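Local coordinates for CaaX farnesyltransferase alpha subunit Ram2 (Aspergillus fumigatus, PDB 4L9P), which forms the alpha subunit of protein farnesyltransferase, which probably attaches farnesyl groups to proteins ending in a CaaX motif, at residues R72-R75 / L76-D79. The protein carries 1 engineered substitution. Residues are numbered along the deposited sequence; the frame is centred on the assembly and turned at random.
Sequences RALR and LTGD
T77 reaches back one turn to L74 within helix 71-83, part of a prenyltransferase alpha-subunit repeat of the TPR-like, all-helical fold. The contact is side chain to backbone: T77 OG1 donates to L74 O at 2.7 Å. A chi1 of 68° sets this hydroxyl between its own backbone N and carbonyl carbon, facing the preceding turn. OG1 comes in well off the C=O axis (129°), while G78 N meets the same L74 O at 3.2 Å and closer to that axis (157°). L74 O therefore accepts two hydrogen bonds, and T77 OG1 is also hydrogen-bonded to R94 NH1 of helix 88-100, which ties the hydroxyl to the neighbouring helix. The L74 side chain, CG anti to the backbone N, crosses that of T77 obliquely, its CD1 4.0 Å from T77 OG1.

Around this point the i to i+4 pattern is regular: L76 N, T77 N and D79 N bond to R72 O, A73 O and R75 O, each at 2.9 Å. The leucines diverge. L76 packs on A56, Y59, L60 and V63 of helix 51-65, while L74 lies against R94. The R75 chain bends at chi3 and brings one guanidinium face over R72 CA, 3.5 Å from the plane and displaced toward the rim; its NH2 forms a salt bridge with E24. D79 OD2 is hydrogen-bonded to Y19. Beside the hydroxyl, T77 CG2 stands 3.4 Å from A73 O, the oxygen that also accepts T77 N.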
loop_
_atom_site.group_PDB
_atom_site.type_symbol
_atom_site.label_atom_id
_atom_site.label_comp_id
_atom_site.label_asym_id
_atom_site.label_seq_id
_atom_site.Cartn_x
_atom_site.Cartn_y
_atom_site.Cartn_z
ATOM N N ARG A 72 14.533 -35.104 4.906
ATOM C CA ARG A 72 14.666 -34.525 6.234
ATOM C C ARG A 72 14.540 -32.997 6.162
ATOM O O ARG A 72 13.921 -32.396 7.036
ATOM C CB ARG A 72 15.959 -34.967 6.977
ATOM C CG ARG A 72 17.251 -34.455 6.377
ATOM C CD ARG A 72 18.483 -34.898 7.247
ATOM N NE ARG A 72 19.658 -34.343 6.621
ATOM C CZ ARG A 72 20.880 -34.723 6.914
ATOM N NH1 ARG A 72 21.046 -35.654 7.864
ATOM N NH2 ARG A 72 21.897 -34.170 6.276
ATOM N N ALA A 73 15.162 -32.388 5.160
ATOM C CA ALA A 73 15.080 -30.928 5.012
ATOM C C ALA A 73 13.650 -30.517 4.755
ATOM O O ALA A 73 13.196 -29.476 5.290
ATOM C CB ALA A 73 16.002 -30.471 3.870
ATOM N N LEU A 74 12.928 -31.296 3.963
ATOM C CA LEU A 74 11.525 -30.977 3.713
ATOM C C LEU A 74 10.709 -30.996 5.022
ATOM O O LEU A 74 9.951 -30.065 5.319
ATOM C CB LEU A 74 10.945 -31.905 2.627
ATOM C CG LEU A 74 9.477 -31.643 2.224
ATOM C CD1 LEU A 74 9.337 -30.243 1.551
ATOM C CD2 LEU A 74 9.005 -32.773 1.284
ATOM N N ARG A 75 10.868 -32.016 5.846
ATOM C CA ARG A 75 10.203 -32.108 7.155
ATOM C C ARG A 75 10.617 -30.940 8.069
ATOM O O ARG A 75 9.768 -30.313 8.723
ATOM C CB ARG A 75 10.573 -33.422 7.851
ATOM C CG ARG A 75 9.947 -34.648 7.228
ATOM C CD ARG A 75 10.062 -35.897 8.175
ATOM N NE ARG A 75 11.398 -36.085 8.767
ATOM C CZ ARG A 75 12.402 -36.771 8.209
ATOM N NH1 ARG A 75 12.243 -37.392 7.035
ATOM N NH2 ARG A 75 13.565 -36.857 8.857
ATOM N N LEU A 76 11.874 -30.534 7.981
ATOM C CA LEU A 76 12.358 -29.405 8.779
ATOM C C LEU A 76 11.610 -28.112 8.366
ATOM O O LEU A 76 11.211 -27.299 9.211
ATOM C CB LEU A 76 13.860 -29.217 8.518
ATOM C CG LEU A 76 14.486 -27.976 9.175
ATOM C CD1 LEU A 76 14.274 -27.905 10.700
ATOM C CD2 LEU A 76 15.968 -27.865 8.841
ATOM N N THR A 77 11.471 -27.904 7.070
ATOM C CA THR A 77 10.723 -26.700 6.647
ATOM C C THR A 77 9.276 -26.722 7.152
ATOM O O THR A 77 8.766 -25.668 7.530
ATOM C CB THR A 77 10.718 -26.504 5.118
ATOM O OG1 THR A 77 9.953 -27.524 4.422
ATOM C CG2 THR A 77 12.130 -26.333 4.545
ATOM N N GLY A 78 8.631 -27.871 7.192
ATOM C CA GLY A 78 7.267 -27.938 7.690
ATOM C C GLY A 78 7.222 -27.635 9.189
ATOM O O GLY A 78 6.273 -26.973 9.675
ATOM N N ASP A 79 8.262 -28.097 9.913
ATOM C CA ASP A 79 8.317 -27.847 11.358
ATOM C C ASP A 79 8.475 -26.317 11.621
ATOM O O ASP A 79 7.776 -25.714 12.465
ATOM C CB ASP A 79 9.510 -28.621 11.947
ATOM C CG ASP A 79 9.519 -28.612 13.453
ATOM O OD1 ASP A 79 8.463 -28.368 14.076
ATOM O OD2 ASP A 79 10.578 -28.869 14.007
#